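PDB 6IUQ: prolyl 4-hydroxylase from Phytophthora capsici LT1534, which probably hydroxylates proline residues at the 4-position, as an iron(II)- and 2-oxoglutarate-dependent oxygenase built on a double-stranded beta-helix core. Local coordinates for residues A[30-35]-A[125-130]; A[167-172]-A[206-211]. One frame throughout, in Å; residues are numbered along the deposited sequence.

From the N terminus, helix 26-35 comes first, and interaction 1 closes a loop of 89 residues when the chain returns at 125-130, the last turn of helix 118-126 and the bend after it. Only then does the chain build strand 166-173, and interaction 2 closes a shorter loop, without helix, when strand 204-209 comes back beside it. The two loops therefore follow one another in series, neither nested nor crossed. In space they meet: the Gln209 amide of interaction 2 probably donates NE2 both to Tyr130 OH and to Leu32 O of interaction 1, and Leu32 also packs on Phe208. The helical layer is thus tied to the six-stranded sheet, whose other face looks toward the iron.

Interaction 1 (A[30-35]-A[125-130]); sequences DQLDDK and THLPQY
The phenol ring of Tyr130 reaches across to Asp33 with its hydroxyl end, while one face of the ring is roofed by its own neighbour Leu127, whose CB sits 4.0 Å above the plane and over its centre. At the edge, near the ring plane, comes Asp33 OD1, which accepts a hydrogen bond from Tyr130 OH at 2.6 Å. The acceptor uses its anti lone pair, the one turned away from OD2, and the carboxylate is rotated 49° from the ring. Asp33 can offer this oxygen because its CG stands anti to the backbone N (chi1 -171°), which brings the carboxylate out from helix 26-35 toward the tyrosine. Tyr130 OH is probably gripped twice: besides donating to Asp33 OD1 it probably accepts a hydrogen bond from Gln209 NE2, a pair that would set the hydroxyl's orientation. Lys167 makes a cation-pi contact with the same ring.

What the contact joins is helix 26-35, ahead of the edge strand 37-40, and the end of helix 118-126 with the turn that follows it, both in the helical layer packed against the major sheet of the double-stranded beta-helix fold. Leu127 is the first residue to leave helical geometry there, and a short 3-10 turn follows, in which Tyr130 N bonds to Leu127 O at 3.2 Å and keeps the leucine and the ring together.

The two methyls of Leu127 are shared between neighbours on the helix. CD2 lies 3.8 Å from Asp33 CB, against the aliphatic root of the acid, and CD1 meets Leu32 CD2 at 4.2 Å. Leu32 continues inward onto Val38. Farther out, toward the surface, the Gln129 amide approaches the carboxylate without bonding to it, NE2 remaining 4.4 Å from Asp33 OD2.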
loop_
_atom_site.group_PDB
_atom_site.type_symbol
_atom_site.label_atom_id
_atom_site.label_comp_id
_atom_site.label_asym_id
_atom_site.label_seq_id
_atom_site.Cartn_x
_atom_site.Cartn_y
_atom_site.Cartn_z
ATOM N N ASP A 30 7.840 -14.525 3.286
ATOM C CA ASP A 30 9.011 -14.235 4.113
ATOM C C ASP A 30 9.590 -12.867 3.762
ATOM O O ASP A 30 10.080 -12.155 4.642
ATOM C CB ASP A 30 10.103 -15.297 3.955
ATOM C CG ASP A 30 9.714 -16.639 4.557
ATOM O OD1 ASP A 30 8.763 -16.694 5.382
ATOM O OD2 ASP A 30 10.376 -17.648 4.196
ATOM N N GLN A 31 9.544 -12.501 2.483
ATOM C CA GLN A 31 10.043 -11.192 2.075
ATOM C C GLN A 31 9.139 -10.074 2.576
ATOM O O GLN A 31 9.615 -9.043 3.048
ATOM C CB GLN A 31 10.184 -11.091 0.561
ATOM C CG GLN A 31 11.120 -9.942 0.180
ATOM C CD GLN A 31 11.153 -9.625 -1.301
ATOM O OE1 GLN A 31 11.551 -10.468 -2.123
ATOM N NE2 GLN A 31 10.754 -8.389 -1.654
ATOM N N LEU A 32 7.828 -10.282 2.462
ATOM C CA LEU A 32 6.864 -9.311 2.948
ATOM C C LEU A 32 7.114 -9.047 4.424
ATOM O O LEU A 32 7.210 -7.900 4.870
ATOM C CB LEU A 32 5.437 -9.815 2.717
ATOM C CG LEU A 32 4.338 -9.062 3.465
ATOM C CD1 LEU A 32 4.280 -7.608 2.988
ATOM C CD2 LEU A 32 2.978 -9.755 3.286
ATOM N N ASP A 33 7.256 -10.122 5.179
ATOM C CA ASP A 33 7.485 -10.009 6.602
ATOM C C ASP A 33 8.837 -9.375 6.955
ATOM O O ASP A 33 8.940 -8.615 7.915
ATOM C CB ASP A 33 7.395 -11.376 7.247
ATOM C CG ASP A 33 7.407 -11.295 8.744
ATOM O OD1 ASP A 33 6.551 -10.566 9.297
ATOM O OD2 ASP A 33 8.275 -11.945 9.361
ATOM N N ASP A 34 9.873 -9.685 6.185
ATOM C CA ASP A 34 11.209 -9.173 6.479
ATOM C C ASP A 34 11.399 -7.744 5.948
ATOM O O ASP A 34 11.678 -6.811 6.716
ATOM C CB ASP A 34 12.271 -10.114 5.894
ATOM C CG ASP A 34 13.672 -9.513 5.914
ATOM O OD1 ASP A 34 14.020 -8.862 6.916
ATOM O OD2 ASP A 34 14.423 -9.689 4.925
ATOM N N LYS A 35 11.223 -7.570 4.643
ATOM C CA LYS A 35 11.487 -6.291 4.000
ATOM C C LYS A 35 10.337 -5.286 4.152
ATOM O O LYS A 35 10.550 -4.087 4.072
ATOM C CB LYS A 35 11.804 -6.513 2.509
ATOM C CG LYS A 35 13.001 -7.416 2.304
ATOM C CD LYS A 35 14.017 -6.814 1.357
ATOM C CE LYS A 35 15.450 -7.130 1.813
ATOM N NZ LYS A 35 16.330 -5.912 1.896
ATOM N N THR A 125 -1.542 -19.004 6.303
ATOM C CA THR A 125 -0.725 -20.203 6.429
ATOM C C THR A 125 0.718 -19.818 6.773
ATOM O O THR A 125 1.293 -20.340 7.721
ATOM C CB THR A 125 -0.729 -21.057 5.135
ATOM O OG1 THR A 125 -2.013 -21.659 4.949
ATOM C CG2 THR A 125 0.326 -22.158 5.212
ATOM N N HIS A 126 1.304 -18.903 6.000
ATOM C CA HIS A 126 2.715 -18.577 6.166
ATOM C C HIS A 126 2.976 -17.512 7.220
ATOM O O HIS A 126 4.068 -17.465 7.779
ATOM C CB HIS A 126 3.315 -18.131 4.837
ATOM C CG HIS A 126 3.152 -19.135 3.740
ATOM N ND1 HIS A 126 3.619 -20.428 3.839
ATOM C CD2 HIS A 126 2.560 -19.041 2.527
ATOM C CE1 HIS A 126 3.329 -21.087 2.730
ATOM N NE2 HIS A 126 2.690 -20.266 1.914
ATOM N N LEU A 127 1.984 -16.670 7.499
ATOM C CA LEU A 127 2.127 -15.618 8.512
ATOM C C LEU A 127 0.980 -15.580 9.518
ATOM O O LEU A 127 0.273 -14.578 9.618
ATOM C CB LEU A 127 2.247 -14.257 7.838
ATOM C CG LEU A 127 3.405 -14.128 6.851
ATOM C CD1 LEU A 127 3.239 -12.894 6.015
ATOM C CD2 LEU A 127 4.732 -14.111 7.581
ATOM N N PRO A 128 0.812 -16.660 10.298
ATOM C CA PRO A 128 -0.305 -16.764 11.249
ATOM C C PRO A 128 -0.318 -15.625 12.263
ATOM O O PRO A 128 -1.371 -15.274 12.780
ATOM C CB PRO A 128 -0.055 -18.100 11.968
ATOM C CG PRO A 128 1.014 -18.796 11.218
ATOM C CD PRO A 128 1.764 -17.779 10.417
ATOM N N GLN A 129 0.844 -15.054 12.548
ATOM C CA GLN A 129 0.932 -14.044 13.593
ATOM C C GLN A 129 0.176 -12.753 13.255
ATOM O O GLN A 129 -0.133 -11.974 14.158
ATOM C CB GLN A 129 2.397 -13.725 13.909
ATOM C CG GLN A 129 3.247 -13.220 12.751
ATOM C CD GLN A 129 3.915 -14.351 11.965
ATOM O OE1 GLN A 129 3.387 -15.458 11.860
ATOM N NE2 GLN A 129 5.081 -14.073 11.424
ATOM N N TYR A 130 -0.130 -12.523 11.976
ATOM C CA TYR A 130 -0.813 -11.286 11.585
ATOM C C TYR A 130 -2.296 -11.335 11.943
ATOM O O TYR A 130 -2.965 -10.300 11.977
ATOM C CB TYR A 130 -0.688 -11.007 10.083
ATOM C CG TYR A 130 0.697 -10.683 9.564
ATOM C CD1 TYR A 130 1.818 -10.655 10.404
ATOM C CD2 TYR A 130 0.876 -10.381 8.216
ATOM C CE1 TYR A 130 3.072 -10.366 9.900
ATOM C CE2 TYR A 130 2.129 -10.110 7.706
ATOM C CZ TYR A 130 3.213 -10.103 8.544
ATOM O OH TYR A 130 4.435 -9.814 8.008
#

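Interaction 2 (A[167-172]-A[206-211]); sequences KVTCLL and VLFQSD
Thr169 lies against one face of the Phe208 ring, its CB 3.8 Å from the ring centroid and over the face, a CH-pi contact between neighbours on adjacent antiparallel strands. These are strands 166-173 and 204-209 of the major sheet in the double-stranded beta-helix core of the 2-oxoglutarate oxygenases. The phenylalanine ring leans over the threonine because its CG sits between the backbone N and the carbonyl carbon (chi1 61°), and Leu171 CD1 then meets the ring edge at CE2, 3.5 Å away. This face of the sheet, with Thr169, Leu171, Val206 and Phe208, looks toward the iron: Phe208 meets the ring of the metal ligand His215, and Thr169 OG1 bonds to OD2 of Asp158, another metal ligand. Ser210 OG donates to Thr169 OG1 at 2.8 Å, so a second-shell hydroxyl chain stands behind the metal site.

Beneath the side chains, the hydrogen-bonded pairs Thr169-Phe208 and Leu171-Val206 each close both backbone bonds, the straightest being Leu171 N-H to Val206 O, with an N-H...O angle of 176°. On the opposite face, Cys170 SG packs on Leu207 CD2.

Toward the start of 167-172 the ladder changes character. Lys167 and Val168 both face Leu231 of strand 224-232, a classic beta bulge, and Ser210 N reaches Lys167 O at 2.8 Å from above the carbonyl plane. The Lys167 chain bends at chi2 and chi4, which carries its ammonium over to the end of the other strand. There NZ forms a salt bridge with Asp211 OD1 at 2.7 Å, approaching the oxygen's syn lone pair, and donates to Gln209 OE1, also at 2.7 Å, tilted 19° from the amide's carbonyl plane.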
loop_
_atom_site.group_PDB
_atom_site.type_symbol
_atom_site.label_atom_id
_atom_site.label_comp_id
_atom_site.label_asym_id
_atom_site.label_seq_id
_atom_site.Cartn_x
_atom_site.Cartn_y
_atom_site.Cartn_z
ATOM N N LYS A 167 -3.990 -4.348 7.907
ATOM C CA LYS A 167 -2.718 -4.999 8.190
ATOM C C LYS A 167 -1.893 -5.202 6.901
ATOM O O LYS A 167 -0.734 -4.828 6.854
ATOM C CB LYS A 167 -2.959 -6.346 8.887
ATOM C CG LYS A 167 -1.678 -7.101 9.252
ATOM C CD LYS A 167 -0.803 -6.197 10.102
ATOM C CE LYS A 167 0.614 -6.703 10.225
ATOM N NZ LYS A 167 1.525 -5.635 9.742
ATOM N N VAL A 168 -2.479 -5.803 5.873
ATOM C CA VAL A 168 -1.793 -6.007 4.592
ATOM C C VAL A 168 -2.426 -5.226 3.451
ATOM O O VAL A 168 -3.638 -5.278 3.253
ATOM C CB VAL A 168 -1.781 -7.502 4.183
ATOM C CG1 VAL A 168 -1.073 -7.683 2.833
ATOM C CG2 VAL A 168 -1.120 -8.335 5.268
ATOM N N THR A 169 -1.608 -4.494 2.702
ATOM C CA THR A 169 -2.073 -3.821 1.503
ATOM C C THR A 169 -1.710 -4.635 0.272
ATOM O O THR A 169 -0.573 -5.077 0.128
ATOM C CB THR A 169 -1.466 -2.417 1.370
ATOM O OG1 THR A 169 -1.874 -1.611 2.491
ATOM C CG2 THR A 169 -1.905 -1.784 0.046
ATOM N N CYS A 170 -2.688 -4.840 -0.607
ATOM C CA CYS A 170 -2.470 -5.607 -1.818
ATOM C C CYS A 170 -2.896 -4.804 -3.031
ATOM O O CYS A 170 -4.080 -4.501 -3.211
ATOM C CB CYS A 170 -3.227 -6.934 -1.771
ATOM S SG CYS A 170 -3.103 -7.814 -3.359
ATOM N N LEU A 171 -1.915 -4.452 -3.854
ATOM C CA LEU A 171 -2.154 -3.619 -5.025
ATOM C C LEU A 171 -2.011 -4.430 -6.307
ATOM O O LEU A 171 -0.991 -5.075 -6.523
ATOM C CB LEU A 171 -1.187 -2.430 -5.026
ATOM C CG LEU A 171 -1.344 -1.412 -3.877
ATOM C CD1 LEU A 171 -0.173 -0.475 -3.817
ATOM C CD2 LEU A 171 -2.587 -0.587 -4.085
ATOM N N LEU A 172 -3.039 -4.406 -7.147
ATOM C CA LEU A 172 -2.955 -4.982 -8.479
ATOM C C LEU A 172 -2.963 -3.890 -9.536
ATOM O O LEU A 172 -3.943 -3.141 -9.671
ATOM C CB LEU A 172 -4.105 -5.952 -8.744
ATOM C CG LEU A 172 -4.189 -6.473 -10.194
ATOM C CD1 LEU A 172 -2.912 -7.123 -10.688
ATOM C CD2 LEU A 172 -5.358 -7.436 -10.362
ATOM N N VAL A 206 1.737 -5.701 -5.774
ATOM C CA VAL A 206 2.582 -5.282 -4.655
ATOM C C VAL A 206 1.849 -5.579 -3.350
ATOM O O VAL A 206 0.672 -5.254 -3.211
ATOM C CB VAL A 206 2.942 -3.788 -4.709
ATOM C CG1 VAL A 206 3.959 -3.447 -3.604
ATOM C CG2 VAL A 206 3.503 -3.409 -6.065
ATOM N N LEU A 207 2.528 -6.246 -2.426
ATOM C CA LEU A 207 2.018 -6.449 -1.083
ATOM C C LEU A 207 2.927 -5.670 -0.193
ATOM O O LEU A 207 4.152 -5.723 -0.386
ATOM C CB LEU A 207 2.032 -7.913 -0.650
ATOM C CG LEU A 207 1.391 -8.958 -1.558
ATOM C CD1 LEU A 207 1.531 -10.319 -0.938
ATOM C CD2 LEU A 207 -0.069 -8.635 -1.824
ATOM N N PHE A 208 2.351 -4.939 0.762
ATOM C CA PHE A 208 3.163 -4.336 1.795
ATOM C C PHE A 208 2.420 -4.186 3.136
ATOM O O PHE A 208 1.220 -4.414 3.227
ATOM C CB PHE A 208 3.750 -3.003 1.289
ATOM C CG PHE A 208 2.744 -1.939 0.900
ATOM C CD1 PHE A 208 2.133 -1.143 1.867
ATOM C CD2 PHE A 208 2.530 -1.625 -0.433
ATOM C CE1 PHE A 208 1.249 -0.111 1.503
ATOM C CE2 PHE A 208 1.652 -0.597 -0.797
ATOM C CZ PHE A 208 1.018 0.174 0.185
ATOM N N GLN A 209 3.164 -3.854 4.181
ATOM C CA GLN A 209 2.602 -3.719 5.524
ATOM C C GLN A 209 1.792 -2.431 5.646
ATOM O O GLN A 209 2.334 -1.350 5.495
ATOM C CB GLN A 209 3.722 -3.728 6.564
ATOM C CG GLN A 209 4.713 -4.898 6.396
ATOM C CD GLN A 209 4.177 -6.201 6.991
ATOM O OE1 GLN A 209 3.150 -6.208 7.682
ATOM N NE2 GLN A 209 4.854 -7.312 6.704
ATOM N N SER A 210 0.499 -2.533 5.917
ATOM C CA SER A 210 -0.306 -1.329 6.038
ATOM C C SER A 210 0.145 -0.460 7.229
ATOM O O SER A 210 0.139 0.773 7.121
ATOM C CB SER A 210 -1.787 -1.683 6.150
ATOM O OG SER A 210 -2.165 -2.574 5.087
ATOM N N ASP A 211 0.565 -1.080 8.341
ATOM C CA ASP A 211 0.903 -0.301 9.536
ATOM C C ASP A 211 2.385 0.044 9.713
ATOM O O ASP A 211 2.716 0.805 10.625
ATOM C CB ASP A 211 0.413 -0.997 10.803
ATOM C CG ASP A 211 0.803 -2.447 10.858
ATOM O OD1 ASP A 211 1.251 -2.997 9.823
ATOM O OD2 ASP A 211 0.648 -3.045 11.939
#